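Local coordinates for ICChI, a glycosylated chitinase (Ipomoea carnea, PDB 6IDN), which hydrolyses chitin and also has lysozyme activity, probably by the family 18 glycoside hydrolase mechanism carried on a TIM barrel, at residues 1-9 with 24-32; 99-107 with 116-124. One frame throughout, in Å; residues are numbered along the deposited sequence. Where two conformers were deposited one is given.

In the fold
Starting at the N terminus, strand 2-7 leads through helix 16-21 to strand 27-36, and interaction 1 closes this first beta-alpha-beta unit by laying the two strands side by side. The chain then adds strand 73-80 next to strand 27-36 and runs out along helix 90-103. Interaction 2 closes the short loop by which that helix returns to strand 121-126, the next neighbour in the barrel wall. The two contacts follow each other in series, neither nested nor crossed, with centres about 16 Å apart. They meet inside the barrel, where the hydroxyl of Y6 (1-9) is hydrogen-bonded to the carboxylate of D123 (116-124).

Interaction 1. Residues 1-9 with 24-32; sequences GEIAIYWGQ and DYDIINIGF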
# COMPACT_ATOMS: atom_id res chain seq x y z
N GLY A 1 8.40 -3.50 15.04
CA GLY A 1 7.34 -3.28 14.07
C GLY A 1 7.46 -1.95 13.36
O GLY A 1 8.12 -1.04 13.84
N GLU A 2 6.80 -1.85 12.20
CA GLU A 2 6.83 -0.68 11.34
C GLU A 2 5.43 -0.11 11.19
O GLU A 2 4.43 -0.80 11.41
CB GLU A 2 7.40 -1.02 9.96
CG GLU A 2 8.87 -1.39 9.97
CD GLU A 2 9.41 -1.64 8.57
OE1 GLU A 2 8.85 -2.47 7.84
OE2 GLU A 2 10.42 -1.01 8.22
N ILE A 3 5.35 1.16 10.80
CA ILE A 3 4.10 1.78 10.40
C ILE A 3 4.20 2.18 8.93
O ILE A 3 5.16 2.84 8.53
CB ILE A 3 3.75 2.99 11.27
CG1 ILE A 3 3.54 2.55 12.72
CG2 ILE A 3 2.50 3.68 10.73
CD1 ILE A 3 3.16 3.68 13.66
N ALA A 4 3.21 1.76 8.14
CA ALA A 4 3.06 2.20 6.76
C ALA A 4 1.87 3.13 6.68
O ALA A 4 0.88 2.95 7.40
CB ALA A 4 2.82 1.01 5.81
N ILE A 5 1.94 4.13 5.82
CA ILE A 5 0.82 5.05 5.66
C ILE A 5 0.64 5.40 4.20
O ILE A 5 1.61 5.43 3.43
CB ILE A 5 0.99 6.34 6.50
CG1 ILE A 5 -0.37 7.05 6.63
CG2 ILE A 5 2.06 7.26 5.88
CD1 ILE A 5 -0.56 7.82 7.90
N TYR A 6 -0.61 5.67 3.82
CA TYR A 6 -0.94 6.15 2.48
C TYR A 6 -0.87 7.68 2.41
O TYR A 6 -1.36 8.38 3.29
CB TYR A 6 -2.33 5.68 2.07
CG TYR A 6 -2.34 4.24 1.62
CD1 TYR A 6 -2.44 3.21 2.55
CD2 TYR A 6 -2.26 3.90 0.28
CE1 TYR A 6 -2.43 1.90 2.16
CE2 TYR A 6 -2.26 2.58 -0.13
CZ TYR A 6 -2.34 1.58 0.82
OH TYR A 6 -2.32 0.26 0.44
N TRP A 7 -0.28 8.16 1.33
CA TRP A 7 -0.19 9.59 1.06
C TRP A 7 -0.54 9.83 -0.40
O TRP A 7 -0.29 8.98 -1.26
CB TRP A 7 1.22 10.11 1.37
CG TRP A 7 1.48 11.56 1.03
CD1 TRP A 7 1.41 12.62 1.88
CD2 TRP A 7 1.88 12.10 -0.25
NE1 TRP A 7 1.73 13.79 1.21
CE2 TRP A 7 2.02 13.49 -0.09
CE3 TRP A 7 2.12 11.53 -1.51
CZ2 TRP A 7 2.39 14.32 -1.14
CZ3 TRP A 7 2.49 12.36 -2.55
CH2 TRP A 7 2.62 13.73 -2.36
N GLY A 8 -1.15 10.97 -0.66
CA GLY A 8 -1.43 11.37 -2.03
C GLY A 8 -2.85 11.81 -2.30
O GLY A 8 -3.10 12.55 -3.26
N GLN A 9 -3.80 11.38 -1.47
CA GLN A 9 -5.21 11.53 -1.81
C GLN A 9 -5.90 12.67 -1.08
O GLN A 9 -7.14 12.75 -1.11
CB GLN A 9 -5.94 10.20 -1.57
CG GLN A 9 -5.62 9.13 -2.61
CD GLN A 9 -5.96 9.59 -4.00
OE1 GLN A 9 -7.14 9.81 -4.32
NE2 GLN A 9 -4.94 9.79 -4.84
N ASP A 24 7.26 9.05 12.13
CA ASP A 24 6.32 8.01 12.55
C ASP A 24 6.22 6.87 11.56
O ASP A 24 5.74 5.79 11.93
CB ASP A 24 4.92 8.60 12.75
CG ASP A 24 4.78 9.35 14.06
OD1 ASP A 24 5.67 9.23 14.92
OD2 ASP A 24 3.77 10.07 14.23
N TYR A 25 6.65 7.07 10.31
CA TYR A 25 6.39 6.11 9.25
C TYR A 25 7.67 5.50 8.72
O TYR A 25 8.69 6.19 8.53
CB TYR A 25 5.62 6.76 8.10
CG TYR A 25 4.50 7.64 8.55
CD1 TYR A 25 3.47 7.14 9.34
CD2 TYR A 25 4.47 9.00 8.23
CE1 TYR A 25 2.43 7.94 9.76
CE2 TYR A 25 3.43 9.81 8.64
CZ TYR A 25 2.41 9.28 9.41
OH TYR A 25 1.38 10.08 9.84
N ASP A 26 7.62 4.19 8.50
CA ASP A 26 8.71 3.46 7.88
C ASP A 26 8.48 3.19 6.41
O ASP A 26 9.46 2.90 5.70
CB ASP A 26 8.90 2.13 8.60
CG ASP A 26 9.11 2.31 10.08
OD1 ASP A 26 10.28 2.57 10.49
OD2 ASP A 26 8.11 2.25 10.84
N ILE A 27 7.23 3.25 5.95
CA ILE A 27 6.84 3.00 4.56
C ILE A 27 5.76 4.01 4.18
O ILE A 27 4.83 4.25 4.95
CB ILE A 27 6.29 1.57 4.37
CG1 ILE A 27 7.36 0.56 4.79
CG2 ILE A 27 5.90 1.35 2.93
CD1 ILE A 27 6.83 -0.84 4.94
N ILE A 28 5.89 4.61 3.00
CA ILE A 28 4.88 5.51 2.45
C ILE A 28 4.34 4.89 1.18
O ILE A 28 5.11 4.63 0.25
CB ILE A 28 5.43 6.91 2.13
CG1 ILE A 28 6.32 7.45 3.25
CG2 ILE A 28 4.27 7.89 1.81
CD1 ILE A 28 5.57 7.80 4.49
N ASN A 29 3.03 4.67 1.13
CA ASN A 29 2.37 4.25 -0.11
C ASN A 29 1.79 5.48 -0.79
O ASN A 29 0.86 6.09 -0.27
CB ASN A 29 1.27 3.23 0.16
CG ASN A 29 1.78 1.96 0.75
OD1 ASN A 29 2.80 1.43 0.32
ND2 ASN A 29 1.05 1.43 1.74
N ILE A 30 2.31 5.82 -1.97
CA ILE A 30 1.81 6.96 -2.73
C ILE A 30 0.68 6.46 -3.63
O ILE A 30 0.92 5.68 -4.55
CB ILE A 30 2.92 7.63 -3.56
CG1 ILE A 30 4.04 8.18 -2.66
CG2 ILE A 30 2.34 8.72 -4.47
CD1 ILE A 30 5.16 8.88 -3.44
N GLY A 31 -0.54 6.90 -3.37
CA GLY A 31 -1.70 6.48 -4.15
C GLY A 31 -2.28 7.68 -4.88
O GLY A 31 -2.26 8.79 -4.35
N PHE A 32 -2.81 7.46 -6.09
CA PHE A 32 -2.99 6.16 -6.74
C PHE A 32 -2.77 6.22 -8.24
O PHE A 32 -3.03 7.24 -8.87
CB PHE A 32 -4.41 5.62 -6.51
CG PHE A 32 -4.66 5.16 -5.11
CD1 PHE A 32 -4.06 4.00 -4.62
CD2 PHE A 32 -5.49 5.89 -4.27
CE1 PHE A 32 -4.30 3.56 -3.32
CE2 PHE A 32 -5.73 5.46 -2.97
CZ PHE A 32 -5.13 4.30 -2.49
O HOH W 1 11.21 0.87 5.97
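E2 crosses D26 at a slant, their CB and CG atoms meeting, and a water links E2 OE2 to D26 O. I3 is gripped at both backbone polar atoms: its N donates to D26 OD2 (3.0 Å), on the anti lone pair, and its O accepts from D26 N (2.8 Å). D26 supplies an acceptor ahead of the strand, and K269, its salt-bridge partner, probably offsets its crowding with E2. The small A4 methyl meets I27 CB and lets the strands come close. From I5 onward the parallel ladder is regular: I5 N to I27 O, N29 N to I5 O, W7 N to N29 O, G31 N to W7 O. A chi1 of -163° places I5 CG2 between N and carbonyl carbon, 3.6 Å above the centre of the Y25 ring. Y6 offers a ring face to N29, whose ND2 lies 3.5 Å above it, toward the rim. Cutting Y6 back to alanine would probably uncover the N29 amide and cost D123 one of its hydroxyl partners. W7 runs alongside I30 (CE3 to CG1, 4.0 Å) on the outer, helix-facing side. G8, at backbone angles that suit only glycine, turns the chain so that Q9 NE2 reaches G31 O (2.9 Å) from above the carbonyl plane. The cis peptide before F32 and the parallel pairing around a crossover helix are as in other family 18 TIM barrels.

Interaction 2. Residues 99-107 with 116-124; sequences YLWNNFLGG and DESLDGIDF. With CA (calcium ion), chain F.
L119 N donates an almost straight hydrogen bond to F104 O (2.9 Å, 170° at the hydrogen), pinning the end of a helix to the approach of a barrel strand. This is an alpha-to-beta return of the TIM barrel, and D120 and D123 on the incoming segment open the DxxDxDxE signature of family 18. Beside that bond L105 fills the angle between helix and strand. It starts out pointing away from the strand, but with CG anti to the carbonyl carbon (chi1 -55°) the branched end swings back: L105 CD2 rests 3.6 Å from L119 O, and L105 CD1 meets I122 CG1 at 4.1 Å. The branched I122 also reaches back to the helix, its CD1 lying 4.3 Å from L100 CB. Aliphatic residues suit this buried corner, where helix 134-148 also covers I122. S118 packs against the L105 carbonyl, while its OG, anti to the backbone N, donates to L119 O (2.9 Å), the next carbonyl along the chain.

One layer out, L100 O takes both F104 N and L105 N, which holds the carbonyl of F104 at the point where the helix stops. The turn then folds over W101: G106 N and G107 N both lie 3.4 Å above one ring face, and at either position a CB would run into the indole, so glycine fits. R112 holds L105 O, and K68 pairs with E117. Farthest out, on the surface, D116 joins Q108 in binding a calcium ion, with D116 OD1 2.7 Å from the metal.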
# COMPACT_ATOMS: atom_id res chain seq x y z
N TYR A 99 6.11 -0.73 -17.81
CA TYR A 99 5.77 0.67 -17.62
C TYR A 99 6.12 1.12 -16.21
O TYR A 99 6.68 2.20 -16.02
CB TYR A 99 4.26 0.91 -17.88
CG TYR A 99 3.77 2.22 -17.27
CD1 TYR A 99 3.89 3.42 -17.95
CD2 TYR A 99 3.20 2.25 -15.99
CE1 TYR A 99 3.45 4.62 -17.38
CE2 TYR A 99 2.77 3.44 -15.42
CZ TYR A 99 2.90 4.62 -16.12
OH TYR A 99 2.46 5.81 -15.56
N LEU A 100 5.75 0.31 -15.21
CA LEU A 100 6.03 0.69 -13.83
C LEU A 100 7.53 0.75 -13.59
O LEU A 100 8.02 1.68 -12.94
CB LEU A 100 5.37 -0.30 -12.87
CG LEU A 100 3.85 -0.29 -12.94
CD1 LEU A 100 3.31 -1.47 -12.16
CD2 LEU A 100 3.30 1.00 -12.37
N TRP A 101 8.27 -0.23 -14.09
CA TRP A 101 9.72 -0.22 -13.92
C TRP A 101 10.32 1.02 -14.58
O TRP A 101 11.15 1.73 -13.98
CB TRP A 101 10.34 -1.50 -14.51
CG TRP A 101 11.84 -1.43 -14.54
CD1 TRP A 101 12.61 -1.16 -15.63
CD2 TRP A 101 12.73 -1.59 -13.44
NE1 TRP A 101 13.94 -1.14 -15.27
CE2 TRP A 101 14.04 -1.40 -13.93
CE3 TRP A 101 12.55 -1.88 -12.08
CZ2 TRP A 101 15.16 -1.49 -13.11
CZ3 TRP A 101 13.67 -1.96 -11.27
CH2 TRP A 101 14.95 -1.78 -11.79
N ASN A 102 9.90 1.32 -15.81
CA ASN A 102 10.52 2.40 -16.56
C ASN A 102 10.15 3.77 -16.01
O ASN A 102 10.94 4.71 -16.12
CB ASN A 102 10.08 2.32 -18.03
CG ASN A 102 10.73 1.17 -18.77
OD1 ASN A 102 11.73 0.61 -18.32
ND2 ASN A 102 10.18 0.84 -19.92
N ASN A 103 8.95 3.90 -15.44
CA ASN A 103 8.45 5.23 -15.10
C ASN A 103 8.55 5.55 -13.61
O ASN A 103 8.65 6.73 -13.26
CB ASN A 103 7.00 5.38 -15.58
CG ASN A 103 6.92 5.65 -17.06
OD1 ASN A 103 7.04 6.79 -17.50
ND2 ASN A 103 6.75 4.59 -17.86
N PHE A 104 8.56 4.53 -12.75
CA PHE A 104 8.54 4.74 -11.31
C PHE A 104 9.69 4.04 -10.58
O PHE A 104 10.10 4.51 -9.52
CB PHE A 104 7.19 4.28 -10.73
CG PHE A 104 6.03 5.14 -11.16
CD1 PHE A 104 5.76 6.33 -10.51
CD2 PHE A 104 5.22 4.76 -12.22
CE1 PHE A 104 4.70 7.13 -10.91
CE2 PHE A 104 4.17 5.57 -12.63
CZ PHE A 104 3.91 6.75 -11.97
N LEU A 105 10.21 2.95 -11.12
CA LEU A 105 11.22 2.16 -10.44
C LEU A 105 12.60 2.49 -11.04
O LEU A 105 12.85 3.68 -11.25
CB LEU A 105 10.82 0.69 -10.45
CG LEU A 105 9.44 0.41 -9.87
CD1 LEU A 105 9.18 -1.10 -10.01
CD2 LEU A 105 9.36 0.85 -8.40
N GLY A 106 13.47 1.53 -11.34
CA GLY A 106 14.82 1.88 -11.72
C GLY A 106 15.11 2.05 -13.20
O GLY A 106 16.28 2.16 -13.58
N GLY A 107 14.10 2.07 -14.06
CA GLY A 107 14.30 2.18 -15.49
C GLY A 107 14.21 3.61 -15.97
O GLY A 107 14.24 4.56 -15.18
N ASP A 116 13.51 11.67 -11.37
CA ASP A 116 14.49 10.61 -11.58
C ASP A 116 14.62 9.62 -10.43
O ASP A 116 15.07 8.49 -10.66
CB ASP A 116 15.86 11.22 -11.86
CG ASP A 116 16.30 11.03 -13.30
OD1 ASP A 116 15.47 10.59 -14.14
OD2 ASP A 116 17.46 11.35 -13.60
N GLU A 117 14.26 10.00 -9.20
CA GLU A 117 14.48 9.10 -8.07
C GLU A 117 13.60 7.86 -8.16
O GLU A 117 12.38 7.96 -8.35
CB GLU A 117 14.22 9.84 -6.75
CG GLU A 117 14.62 9.04 -5.52
CD GLU A 117 16.13 8.93 -5.36
OE1 GLU A 117 16.86 9.79 -5.88
OE2 GLU A 117 16.58 7.97 -4.70
N SER A 118 14.21 6.68 -8.00
CA SER A 118 13.47 5.42 -8.06
C SER A 118 12.64 5.20 -6.80
O SER A 118 13.10 5.42 -5.68
CB SER A 118 14.42 4.23 -8.22
OG SER A 118 13.68 3.00 -8.32
N LEU A 119 11.40 4.77 -6.98
CA LEU A 119 10.66 4.27 -5.83
C LEU A 119 11.14 2.86 -5.48
O LEU A 119 11.86 2.19 -6.24
CB LEU A 119 9.15 4.27 -6.11
CG LEU A 119 8.52 5.64 -6.37
CD1 LEU A 119 6.99 5.57 -6.43
CD2 LEU A 119 8.95 6.62 -5.32
N ASP A 120 10.71 2.39 -4.31
CA ASP A 120 11.18 1.11 -3.79
C ASP A 120 10.33 -0.08 -4.20
O ASP A 120 10.80 -1.21 -4.07
CB ASP A 120 11.25 1.18 -2.26
CG ASP A 120 12.39 2.06 -1.79
OD1 ASP A 120 13.57 1.75 -2.09
OD2 ASP A 120 12.11 3.07 -1.14
N GLY A 121 9.12 0.13 -4.70
CA GLY A 121 8.28 -1.00 -5.04
C GLY A 121 6.87 -0.54 -5.32
O GLY A 121 6.59 0.66 -5.42
N ILE A 122 5.99 -1.54 -5.41
CA ILE A 122 4.64 -1.39 -5.94
C ILE A 122 3.67 -2.00 -4.94
O ILE A 122 3.85 -3.15 -4.53
CB ILE A 122 4.50 -2.08 -7.30
CG1 ILE A 122 5.52 -1.47 -8.29
CG2 ILE A 122 3.05 -1.95 -7.82
CD1 ILE A 122 5.33 0.01 -8.55
N ASP A 123 2.67 -1.21 -4.54
CA ASP A 123 1.61 -1.65 -3.64
C ASP A 123 0.37 -1.95 -4.48
O ASP A 123 -0.02 -1.14 -5.33
CB ASP A 123 1.30 -0.55 -2.62
CG ASP A 123 0.09 -0.86 -1.76
OD1 ASP A 123 0.10 -1.90 -1.07
OD2 ASP A 123 -0.85 -0.03 -1.74
N PHE A 124 -0.24 -3.12 -4.25
CA PHE A 124 -1.40 -3.57 -5.03
C PHE A 124 -2.66 -3.29 -4.21
O PHE A 124 -3.06 -4.12 -3.39
CB PHE A 124 -1.32 -5.07 -5.33
CG PHE A 124 -0.31 -5.47 -6.38
CD1 PHE A 124 1.02 -5.07 -6.32
CD2 PHE A 124 -0.69 -6.35 -7.39
CE1 PHE A 124 1.93 -5.49 -7.27
CE2 PHE A 124 0.22 -6.80 -8.35
CZ PHE A 124 1.53 -6.36 -8.30
CA CA F . 16.74 8.23 -14.73